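Local coordinates for fucose-specific lectin (Aleuria aurantia, PDB 6GKE), which specifically binds L-fucose, with its strongest preference for alpha-1,6-linked core fucose on glycoproteins, through five sites between the blades of a six-bladed beta-propeller, at residues A[237-240]-A[245-248]; A[214-219]-A[225-230]; A[100-105]-A[145-150]. The protein carries 1 engineered substitution. All coordinates share one frame; numbering follows the deposited sequence.

Overall arrangement
All three contacts belong to one six-bladed beta-propeller, and each touches bound fucose. From the N terminus, contact 3 comes first: it closes a long loop between 100-105, after the last strand of the second blade, and 145-150, on the third strand of the next blade, tying the two blades together round a bound disaccharide. Contact 2 follows as the hairpin of the first two strands of the fifth blade. Contact 1 then closes the short loop between the third and fourth strands of that blade. The three stand in series, none enclosing or crossing another. Contacts 1 and 2 touch and share a fucose, their centres 9 Å apart; contact 3 is centred 32 Å from contact 1.

Contact 1. Residues A[237-240]-A[245-248]; sequences YEAA and WNTP. With FUC (alpha-L-fucopyranose), chain G; FUC (alpha-L-fucopyranose), chain F.
Both polar backbone atoms of Ala240 are held by Asn246. Ala240 N gives a nearly straight bond to Asn246 OD1 (2.8 Å, 173°), approaching from above the amide's carbonyl plane, and Asn246 N returns one to Ala240 O at 3.0 Å. The Asn246 side chain folds back onto the strand because CG sits between its own N and carbonyl carbon (chi1 72°). Asn246 ND2 donates to a water 3.0 Å away, which in turn donates to Glu238 O and, at 2.7 Å, to Glu238 OE1. Reaching out on an extended chain, that carboxylate takes two hydroxyls of the chain G fucose, O3 on Glu238 OE1 (2.6 Å) and O4 on Glu238 OE2 (2.7 Å). Trp245 NE1 donates almost straight to O3 of the chain F fucose (2.9 Å, 170°). Packing is lighter: Ala239 CB rests 4.1 Å from Trp245 CE3, the Trp245 ring meets Ala239 O edge-on, and Pro248 CG borders the same methyl. The contact joins the third strand of the fifth blade to the loop before its outer strand, 249-251. Strand and loop serve two fucose sites, through Glu238 and Trp245 respectively; a water and two sugar hydroxyls donating to Glu238 would favour its ionised form.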
loop_
_atom_site.group_PDB
_atom_site.type_symbol
_atom_site.label_atom_id
_atom_site.label_comp_id
_atom_site.label_asym_id
_atom_site.label_seq_id
_atom_site.Cartn_x
_atom_site.Cartn_y
_atom_site.Cartn_z
ATOM N N TYR A 237 -9.675 7.408 18.287
ATOM C CA TYR A 237 -10.629 7.786 19.319
ATOM C C TYR A 237 -10.898 6.601 20.242
ATOM O O TYR A 237 -10.919 5.446 19.794
ATOM C CB TYR A 237 -11.963 8.218 18.711
ATOM C CG TYR A 237 -11.911 9.564 18.042
ATOM C CD1 TYR A 237 -11.379 9.694 16.770
ATOM C CD2 TYR A 237 -12.374 10.708 18.671
ATOM C CE1 TYR A 237 -11.301 10.924 16.138
ATOM C CE2 TYR A 237 -12.319 11.947 18.047
ATOM C CZ TYR A 237 -11.779 12.054 16.778
ATOM O OH TYR A 237 -11.712 13.272 16.162
ATOM N N GLU A 238 -11.166 6.923 21.510
ATOM C CA GLU A 238 -11.624 5.947 22.488
ATOM C C GLU A 238 -12.846 6.501 23.219
ATOM O O GLU A 238 -12.817 7.640 23.702
ATOM C CB GLU A 238 -10.543 5.659 23.530
ATOM C CG GLU A 238 -10.932 4.615 24.563
ATOM C CD GLU A 238 -10.004 4.599 25.762
ATOM O OE1 GLU A 238 -10.044 5.579 26.535
ATOM O OE2 GLU A 238 -9.244 3.615 25.931
ATOM N N ALA A 239 -13.891 5.672 23.334
ATOM C CA ALA A 239 -14.989 5.896 24.266
ATOM C C ALA A 239 -14.844 4.886 25.402
ATOM O O ALA A 239 -14.586 3.714 25.151
ATOM C CB ALA A 239 -16.322 5.735 23.582
ATOM N N ALA A 240 -15.035 5.352 26.638
ATOM C CA ALA A 240 -14.838 4.513 27.813
ATOM C C ALA A 240 -16.121 4.437 28.638
ATOM O O ALA A 240 -16.722 5.464 28.967
ATOM C CB ALA A 240 -13.713 5.044 28.664
ATOM N N TRP A 245 -20.933 6.180 30.035
ATOM C CA TRP A 245 -20.033 6.490 28.938
ATOM C C TRP A 245 -19.479 7.900 29.109
ATOM O O TRP A 245 -20.218 8.826 29.446
ATOM C CB TRP A 245 -20.741 6.360 27.590
ATOM C CG TRP A 245 -21.064 4.944 27.246
ATOM C CD1 TRP A 245 -22.259 4.312 27.417
ATOM C CD2 TRP A 245 -20.166 3.967 26.695
ATOM N NE1 TRP A 245 -22.169 3.010 27.006
ATOM C CE2 TRP A 245 -20.900 2.771 26.557
ATOM C CE3 TRP A 245 -18.827 3.987 26.288
ATOM C CZ2 TRP A 245 -20.338 1.614 26.023
ATOM C CZ3 TRP A 245 -18.274 2.842 25.760
ATOM C CH2 TRP A 245 -19.020 1.670 25.633
ATOM N N ASN A 246 -18.183 8.047 28.842
ATOM C CA ASN A 246 -17.555 9.355 28.816
ATOM C C ASN A 246 -17.759 9.993 27.438
ATOM O O ASN A 246 -18.330 9.400 26.522
ATOM C CB ASN A 246 -16.074 9.271 29.197
ATOM C CG ASN A 246 -15.203 8.632 28.136
ATOM O OD1 ASN A 246 -15.702 8.059 27.164
ATOM N ND2 ASN A 246 -13.895 8.725 28.314
ATOM N N THR A 247 -17.288 11.232 27.309
ATOM C CA THR A 247 -17.148 11.876 26.020
ATOM C C THR A 247 -15.946 11.251 25.324
ATOM O O THR A 247 -14.870 11.170 25.909
ATOM C CB THR A 247 -16.986 13.391 26.182
ATOM O OG1 THR A 247 -18.132 13.874 26.881
ATOM C CG2 THR A 247 -16.842 14.121 24.864
ATOM N N PRO A 248 -16.065 10.772 24.067
ATOM C CA PRO A 248 -14.913 10.171 23.401
ATOM C C PRO A 248 -13.742 11.160 23.345
ATOM O O PRO A 248 -13.953 12.365 23.202
ATOM C CB PRO A 248 -15.437 9.834 22.001
ATOM C CG PRO A 248 -16.924 9.669 22.202
ATOM C CD PRO A 248 -17.278 10.719 23.235
HETATM C C1 FUC G . -9.076 4.997 31.411
HETATM C C2 FUC G . -9.093 5.658 30.041
HETATM C C3 FUC G . -7.825 5.299 29.264
HETATM C C4 FUC G . -7.641 3.777 29.218
HETATM C C5 FUC G . -7.643 3.246 30.642
HETATM C C6 FUC G . -7.488 1.735 30.743
HETATM O O1 FUC G . -8.040 5.586 32.201
HETATM O O2 FUC G . -9.190 7.077 30.208
HETATM O O3 FUC G . -7.879 5.887 27.966
HETATM O O4 FUC G . -8.708 3.124 28.513
HETATM O O5 FUC G . -8.869 3.589 31.287
HETATM C C1 FUC F . -26.339 -1.387 28.705
HETATM C C2 FUC F . -25.979 -0.476 27.542
HETATM C C3 FUC F . -24.760 0.376 27.896
HETATM C C4 FUC F . -23.606 -0.534 28.316
HETATM C C5 FUC F . -24.057 -1.360 29.514
HETATM C C6 FUC F . -22.980 -2.319 30.004
HETATM O O1 FUC F . -26.833 -0.560 29.750
HETATM O O2 FUC F . -27.111 0.340 27.206
HETATM O O3 FUC F . -24.422 1.246 26.816
HETATM O O4 FUC F . -23.251 -1.442 27.271
HETATM O O5 FUC F . -25.203 -2.141 29.141
HETATM O O HOH W 1 -11.843 7.637 26.432
#

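Contact 2. Residues A[214-219]-A[225-230]; sequences IAAISW and IRVYWQ. With FUC (alpha-L-fucopyranose), chain G.
Strands 214-219 and 225-230, the first two of the fifth propeller blade, form an antiparallel hairpin, their axes 4.6 Å apart at closest and 165° between directions. Ala215 with Tyr228 and Ile217 with Arg226 are the hydrogen-bonded pairs, each joined by two backbone bonds; Tyr228 N to Ala215 O, at 2.8 Å, is the shortest. Ile214 with Trp229, Ala216 with Val227 and Ser218 with Ile225 are non-hydrogen-bonded pairs, whose side chains lie on the other face. On the Ala215-Ile217 face, Ile217 CG1 lies 3.8 Å from Arg226 CB and meets the edge of the Tyr228 ring. Trp219 CH2 sits 3.6 Å from Arg226 CZ, over the centre of one guanidinium face, but the two planes are 57° apart and do not stack flat. A bend at chi2 (-66°) turns the Arg226 chain back past Trp219 CZ3. Arg226 NH1 bonds to Ile225 O at 3.0 Å, in the guanidinium plane, and also to OE1 of the engineered Gln224, which helps fix the group's rotation. Arg226 NE then reaches fucose O4 (2.8 Å) and Arg226 NH2 reaches fucose O5 (2.9 Å). Glu238 and Trp298 also bond to this sugar. Ala215, Ile217 and Tyr228 pack on strand 267-271 of the sixth blade, Ile217 and Tyr228 also on strand 275-282; Ser218 OG bonds to Thr171 of the fourth, and strand 236-241 continues the sheet beyond 225-230.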
loop_
_atom_site.group_PDB
_atom_site.type_symbol
_atom_site.label_atom_id
_atom_site.label_comp_id
_atom_site.label_asym_id
_atom_site.label_seq_id
_atom_site.Cartn_x
_atom_site.Cartn_y
_atom_site.Cartn_z
ATOM N N ILE A 214 -13.315 0.021 13.547
ATOM C CA ILE A 214 -13.822 -0.043 14.927
ATOM C C ILE A 214 -13.255 -1.284 15.618
ATOM O O ILE A 214 -13.162 -2.346 15.023
ATOM C CB ILE A 214 -15.366 -0.062 14.933
ATOM C CG1 ILE A 214 -15.925 1.206 14.284
ATOM C CG2 ILE A 214 -15.931 -0.277 16.335
ATOM C CD1 ILE A 214 -17.409 1.167 14.022
ATOM N N ALA A 215 -12.932 -1.149 16.905
ATOM C CA ALA A 215 -12.558 -2.281 17.738
ATOM C C ALA A 215 -13.148 -2.058 19.131
ATOM O O ALA A 215 -13.428 -0.923 19.515
ATOM C CB ALA A 215 -11.055 -2.441 17.792
ATOM N N ALA A 216 -13.349 -3.139 19.881
ATOM C CA ALA A 216 -13.884 -3.005 21.233
ATOM C C ALA A 216 -13.285 -4.085 22.125
ATOM O O ALA A 216 -13.091 -5.219 21.688
ATOM C CB ALA A 216 -15.392 -3.101 21.238
ATOM N N ILE A 217 -13.040 -3.707 23.384
ATOM C CA ILE A 217 -12.540 -4.607 24.419
ATOM C C ILE A 217 -13.339 -4.356 25.699
ATOM O O ILE A 217 -14.007 -3.331 25.856
ATOM C CB ILE A 217 -11.034 -4.398 24.672
ATOM C CG1 ILE A 217 -10.759 -2.966 25.149
ATOM C CG2 ILE A 217 -10.233 -4.760 23.432
ATOM C CD1 ILE A 217 -9.380 -2.717 25.696
ATOM N N SER A 218 -13.216 -5.280 26.648
ATOM C CA SER A 218 -13.869 -5.127 27.934
ATOM C C SER A 218 -13.168 -6.014 28.960
ATOM O O SER A 218 -12.501 -6.982 28.598
ATOM C CB SER A 218 -15.341 -5.459 27.850
ATOM O OG SER A 218 -15.548 -6.831 27.542
ATOM N N TRP A 219 -13.349 -5.677 30.235
ATOM C CA TRP A 219 -12.822 -6.482 31.317
ATOM C C TRP A 219 -13.538 -6.106 32.609
ATOM O O TRP A 219 -14.224 -5.093 32.689
ATOM C CB TRP A 219 -11.304 -6.312 31.470
ATOM C CG TRP A 219 -10.883 -4.984 32.027
ATOM C CD1 TRP A 219 -10.532 -4.681 33.313
ATOM C CD2 TRP A 219 -10.742 -3.765 31.278
ATOM N NE1 TRP A 219 -10.198 -3.355 33.407
ATOM C CE2 TRP A 219 -10.317 -2.765 32.175
ATOM C CE3 TRP A 219 -10.920 -3.427 29.929
ATOM C CZ2 TRP A 219 -10.092 -1.451 31.759
ATOM C CZ3 TRP A 219 -10.693 -2.131 29.520
ATOM C CH2 TRP A 219 -10.277 -1.159 30.427
ATOM N N ILE A 225 -15.621 -1.076 29.589
ATOM C CA ILE A 225 -15.664 -1.269 28.140
ATOM C C ILE A 225 -14.857 -0.137 27.509
ATOM O O ILE A 225 -14.945 1.001 27.964
ATOM C CB ILE A 225 -17.100 -1.288 27.569
ATOM C CG1 ILE A 225 -18.033 -2.175 28.394
ATOM C CG2 ILE A 225 -17.077 -1.698 26.104
ATOM C CD1 ILE A 225 -19.494 -2.037 28.033
ATOM N N ARG A 226 -14.091 -0.454 26.464
ATOM C CA ARG A 226 -13.450 0.571 25.658
ATOM C C ARG A 226 -13.776 0.294 24.192
ATOM O O ARG A 226 -13.616 -0.833 23.723
ATOM C CB ARG A 226 -11.931 0.598 25.856
ATOM C CG ARG A 226 -11.477 0.789 27.297
ATOM C CD ARG A 226 -11.830 2.152 27.872
ATOM N NE ARG A 226 -11.316 2.333 29.227
ATOM C CZ ARG A 226 -11.980 2.040 30.344
ATOM N NH1 ARG A 226 -13.227 1.604 30.299
ATOM N NH2 ARG A 226 -11.381 2.188 31.513
ATOM N N VAL A 227 -14.243 1.333 23.496
ATOM C CA VAL A 227 -14.551 1.263 22.079
ATOM C C VAL A 227 -13.581 2.206 21.367
ATOM O O VAL A 227 -13.459 3.372 21.748
ATOM C CB VAL A 227 -16.017 1.645 21.799
ATOM C CG1 VAL A 227 -16.356 1.547 20.325
ATOM C CG2 VAL A 227 -16.976 0.802 22.622
ATOM N N TYR A 228 -12.900 1.677 20.346
ATOM C CA TYR A 228 -11.903 2.402 19.570
ATOM C C TYR A 228 -12.415 2.603 18.150
ATOM O O TYR A 228 -13.021 1.703 17.571
ATOM C CB TYR A 228 -10.574 1.641 19.521
ATOM C CG TYR A 228 -9.989 1.475 20.891
ATOM C CD1 TYR A 228 -9.366 2.540 21.519
ATOM C CD2 TYR A 228 -10.146 0.298 21.599
ATOM C CE1 TYR A 228 -8.904 2.437 22.821
ATOM C CE2 TYR A 228 -9.687 0.178 22.899
ATOM C CZ TYR A 228 -9.074 1.253 23.519
ATOM O OH TYR A 228 -8.671 1.146 24.822
ATOM N N TRP A 229 -12.116 3.764 17.573
ATOM C CA TRP A 229 -12.343 3.932 16.149
ATOM C C TRP A 229 -11.290 4.859 15.557
ATOM O O TRP A 229 -10.760 5.745 16.216
ATOM C CB TRP A 229 -13.761 4.413 15.824
ATOM C CG TRP A 229 -14.180 5.723 16.413
ATOM C CD1 TRP A 229 -14.077 6.966 15.864
ATOM C CD2 TRP A 229 -14.869 5.890 17.659
ATOM N NE1 TRP A 229 -14.638 7.896 16.697
ATOM C CE2 TRP A 229 -15.135 7.266 17.805
ATOM C CE3 TRP A 229 -15.271 5.010 18.668
ATOM C CZ2 TRP A 229 -15.809 7.773 18.914
ATOM C CZ3 TRP A 229 -15.934 5.512 19.764
ATOM C CH2 TRP A 229 -16.196 6.878 19.886
ATOM N N GLN A 230 -11.010 4.631 14.272
ATOM C CA GLN A 230 -10.004 5.406 13.582
ATOM C C GLN A 230 -10.268 5.345 12.082
ATOM O O GLN A 230 -10.425 4.259 11.511
ATOM C CB GLN A 230 -8.610 4.856 13.883
ATOM C CG GLN A 230 -7.467 5.687 13.317
ATOM C CD GLN A 230 -6.147 5.004 13.573
ATOM O OE1 GLN A 230 -5.568 5.130 14.652
ATOM N NE2 GLN A 230 -5.695 4.234 12.596
HETATM C C1 FUC G . -9.076 4.997 31.411
HETATM C C2 FUC G . -9.093 5.658 30.041
HETATM C C3 FUC G . -7.825 5.299 29.264
HETATM C C4 FUC G . -7.641 3.777 29.218
HETATM C C5 FUC G . -7.643 3.246 30.642
HETATM C C6 FUC G . -7.488 1.735 30.743
HETATM O O1 FUC G . -8.040 5.586 32.201
HETATM O O2 FUC G . -9.190 7.077 30.208
HETATM O O3 FUC G . -7.879 5.887 27.966
HETATM O O4 FUC G . -8.708 3.124 28.513
HETATM O O5 FUC G . -8.869 3.589 31.287
#

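Contact 3. Residues A[100-105]-A[145-150]; sequences GQLGSV and HEYVWS. With FUC (alpha-L-fucopyranose), chain B; NDG (2-acetamido-2-deoxy-alpha-D-glucopyranose), chain C; FUC (alpha-L-fucopyranose), chain E.
Gln101, facing Trp149 across a bound disaccharide, grips O2 of the chain B fucose twice: Gln101 N donates to that hydroxyl at 3.1 Å, and the hydroxyl donates to Gln101 OE1 at 3.0 Å. A weak bond runs from Gln101 N to O3 of the same sugar. With CG anti to the carbonyl carbon (chi1 -71°) and the chain extended beyond it, the amide passes fucose O2 and reaches the second sugar, an N-acetylglucosamine joined through its O6 to fucose C1. There Gln101 NE2 donates to the acetamido oxygen O7 at 3.0 Å. From the next blade comes Trp149, which has two conformers; in one of them a ring face lies against the fucose, a CH-pi arrangement. In that conformer fucose C5 lies above the ring, offset toward the rim, fucose C6 comes 3.5 Å from Trp149 NE1, and the ring edge meets the other sugar, Trp149 CH2 lying 3.2 Å from its O5; these fine distances are less certain. Away from the sugar, Val105 CG1 packs obliquely on the hydroxyl end of the Tyr147 ring, 3.8 Å from Tyr147 CE2, and Leu102 CD1 comes obliquely to the same ring, 4.2 Å from Tyr147 CD2. The next residue back along the strand, Glu146, points to the other face, where its two carboxylate oxygens take O3 and O4 of the chain E fucose. Arg77, Glu89 and Trp153 also bond to the chain B fucose. Two blades thus divide the work, a polar loop holding hydroxyl and acetamide while an indole, in at least one of its conformers, covers the apolar side of the fucose; reaching both sugars at once is consistent with the lectin's preference for alpha-1,6-linked fucose.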
loop_
_atom_site.group_PDB
_atom_site.type_symbol
_atom_site.label_atom_id
_atom_site.label_comp_id
_atom_site.label_asym_id
_atom_site.label_seq_id
_atom_site.Cartn_x
_atom_site.Cartn_y
_atom_site.Cartn_z
ATOM N N GLY A 100 -10.060 -24.911 10.229
ATOM C CA GLY A 100 -11.204 -25.179 11.085
ATOM C C GLY A 100 -12.454 -25.524 10.296
ATOM O O GLY A 100 -12.493 -25.420 9.062
ATOM N N GLN A 101 -13.504 -25.900 11.030
ATOM C CA GLN A 101 -14.728 -26.429 10.433
ATOM C C GLN A 101 -15.646 -25.340 9.857
ATOM O O GLN A 101 -16.547 -25.674 9.099
ATOM C CB GLN A 101 -15.505 -27.229 11.475
ATOM C CG GLN A 101 -14.839 -28.544 11.834
ATOM C CD GLN A 101 -15.534 -29.159 13.021
ATOM O OE1 GLN A 101 -15.257 -28.816 14.167
ATOM N NE2 GLN A 101 -16.483 -30.037 12.746
ATOM N N LEU A 102 -15.455 -24.061 10.200
ATOM C CA LEU A 102 -16.461 -23.061 9.805
ATOM C C LEU A 102 -16.579 -22.952 8.276
ATOM O O LEU A 102 -17.675 -22.756 7.762
ATOM C CB LEU A 102 -16.137 -21.703 10.430
ATOM C CG LEU A 102 -17.100 -20.562 10.101
ATOM C CD1 LEU A 102 -18.556 -20.915 10.386
ATOM C CD2 LEU A 102 -16.705 -19.321 10.878
ATOM N N GLY A 103 -15.469 -23.073 7.542
ATOM C CA GLY A 103 -15.501 -22.926 6.082
ATOM C C GLY A 103 -16.454 -23.899 5.405
ATOM O O GLY A 103 -17.016 -23.590 4.360
ATOM N N SER A 104 -16.641 -25.081 6.000
ATOM C CA SER A 104 -17.485 -26.129 5.430
ATOM C C SER A 104 -18.975 -25.776 5.537
ATOM O O SER A 104 -19.798 -26.415 4.896
ATOM C CB SER A 104 -17.198 -27.464 6.076
ATOM O OG SER A 104 -17.651 -27.486 7.423
ATOM N N VAL A 105 -19.325 -24.775 6.354
ATOM C CA VAL A 105 -20.735 -24.419 6.570
ATOM C C VAL A 105 -21.333 -23.742 5.329
ATOM O O VAL A 105 -22.511 -23.938 5.034
ATOM C CB VAL A 105 -20.894 -23.543 7.823
ATOM C CG1 VAL A 105 -22.318 -23.029 7.985
ATOM C CG2 VAL A 105 -20.452 -24.300 9.063
ATOM N N HIS A 145 -24.860 -9.789 10.610
ATOM C CA HIS A 145 -25.256 -11.154 10.862
ATOM C C HIS A 145 -24.260 -11.808 11.816
ATOM O O HIS A 145 -23.097 -11.421 11.868
ATOM C CB HIS A 145 -25.327 -11.937 9.552
ATOM C CG HIS A 145 -26.394 -11.439 8.642
ATOM N ND1 HIS A 145 -27.640 -12.033 8.575
ATOM C CD2 HIS A 145 -26.427 -10.388 7.793
ATOM C CE1 HIS A 145 -28.381 -11.382 7.699
ATOM N NE2 HIS A 145 -27.661 -10.370 7.208
ATOM N N GLU A 146 -24.738 -12.834 12.519
ATOM C CA GLU A 146 -23.972 -13.531 13.539
ATOM C C GLU A 146 -23.955 -15.029 13.227
ATOM O O GLU A 146 -25.000 -15.605 12.910
ATOM C CB GLU A 146 -24.641 -13.277 14.889
ATOM C CG GLU A 146 -24.004 -13.964 16.083
ATOM C CD GLU A 146 -24.885 -13.904 17.316
ATOM O OE1 GLU A 146 -26.063 -14.304 17.189
ATOM O OE2 GLU A 146 -24.403 -13.463 18.388
ATOM N N TYR A 147 -22.781 -15.652 13.365
ATOM C CA TYR A 147 -22.663 -17.116 13.375
ATOM C C TYR A 147 -22.184 -17.531 14.771
ATOM O O TYR A 147 -21.403 -16.830 15.413
ATOM C CB TYR A 147 -21.811 -17.659 12.209
ATOM C CG TYR A 147 -22.597 -18.658 11.396
ATOM C CD1 TYR A 147 -23.574 -18.219 10.515
ATOM C CD2 TYR A 147 -22.485 -20.026 11.600
ATOM C CE1 TYR A 147 -24.408 -19.105 9.853
ATOM C CE2 TYR A 147 -23.313 -20.928 10.946
ATOM C CZ TYR A 147 -24.282 -20.465 10.073
ATOM O OH TYR A 147 -25.130 -21.329 9.436
ATOM N N VAL A 148 -22.695 -18.676 15.220
ATOM C CA VAL A 148 -22.679 -19.085 16.619
ATOM C C VAL A 148 -21.984 -20.438 16.758
ATOM O O VAL A 148 -22.401 -21.392 16.108
ATOM C CB VAL A 148 -24.133 -19.205 17.116
ATOM C CG1 VAL A 148 -24.236 -19.837 18.496
ATOM C CG2 VAL A 148 -24.850 -17.864 17.071
ATOM N N TRP A 149 -20.988 -20.533 17.647
ATOM C CA TRP A 149 -20.442 -21.818 18.089
ATOM C C TRP A 149 -20.667 -21.956 19.589
ATOM O O TRP A 149 -19.994 -21.285 20.370
ATOM C CB TRP A 149 -18.940 -21.982 17.832
ATOM C CG TRP A 149 -18.404 -23.239 18.459
ATOM C CD1 TRP A 149 -18.057 -23.472 19.763
ATOM C CD2 TRP A 149 -18.213 -24.486 17.778
ATOM N NE1 TRP A 149 -17.655 -24.772 19.929
ATOM C CE2 TRP A 149 -17.732 -25.416 18.722
ATOM C CE3 TRP A 149 -18.388 -24.892 16.454
ATOM C CZ2 TRP A 149 -17.430 -26.732 18.374
ATOM C CZ3 TRP A 149 -18.091 -26.190 16.111
ATOM C CH2 TRP A 149 -17.614 -27.094 17.059
ATOM N N SER A 150 -21.587 -22.832 19.976
ATOM C CA SER A 150 -21.701 -23.274 21.358
ATOM C C SER A 150 -21.871 -24.800 21.337
ATOM O O SER A 150 -22.756 -25.357 21.979
ATOM C CB SER A 150 -22.797 -22.535 22.120
ATOM O OG SER A 150 -22.439 -21.173 22.386
HETATM C C1 FUC B . -12.775 -26.550 16.395
HETATM C C2 FUC B . -13.111 -25.861 15.078
HETATM C C3 FUC B . -14.510 -25.262 15.132
HETATM C C4 FUC B . -14.605 -24.332 16.339
HETATM C C5 FUC B . -14.305 -25.133 17.600
HETATM C C6 FUC B . -14.387 -24.311 18.873
HETATM O O2 FUC B . -13.025 -26.803 14.003
HETATM O O3 FUC B . -14.815 -24.608 13.895
HETATM O O4 FUC B . -13.651 -23.263 16.269
HETATM O O5 FUC B . -12.976 -25.675 17.505
HETATM C C1 NDG C . -16.468 -30.698 17.454
HETATM C C2 NDG C . -16.156 -31.470 16.177
HETATM C C3 NDG C . -14.688 -31.875 16.170
HETATM C C4 NDG C . -13.800 -30.650 16.370
HETATM C C5 NDG C . -14.213 -29.838 17.595
HETATM C C6 NDG C . -13.448 -28.523 17.677
HETATM C C7 NDG C . -17.964 -32.748 15.103
HETATM C C8 NDG C . -18.739 -34.034 15.106
HETATM O O5 NDG C . -15.614 -29.557 17.544
HETATM O O3 NDG C . -14.377 -32.495 14.918
HETATM O O4 NDG C . -12.430 -31.042 16.504
HETATM O O6 NDG C . -13.629 -27.686 16.513
HETATM O O7 NDG C . -18.206 -31.869 14.288
HETATM N N2 NDG C . -17.010 -32.641 16.039
HETATM O O1 NDG C . -16.279 -31.538 18.599
HETATM C C1 FUC E . -27.405 -17.509 21.008
HETATM C C2 FUC E . -27.561 -16.632 19.772
HETATM C C3 FUC E . -27.744 -15.173 20.213
HETATM C C4 FUC E . -26.590 -14.744 21.123
HETATM C C5 FUC E . -26.595 -15.672 22.331
HETATM C C6 FUC E . -25.526 -15.318 23.343
HETATM O O1 FUC E . -28.673 -17.555 21.661
HETATM O O2 FUC E . -28.666 -17.102 18.976
HETATM O O3 FUC E . -27.877 -14.316 19.080
HETATM O O4 FUC E . -25.320 -14.879 20.480
HETATM O O5 FUC E . -26.386 -17.015 21.891
#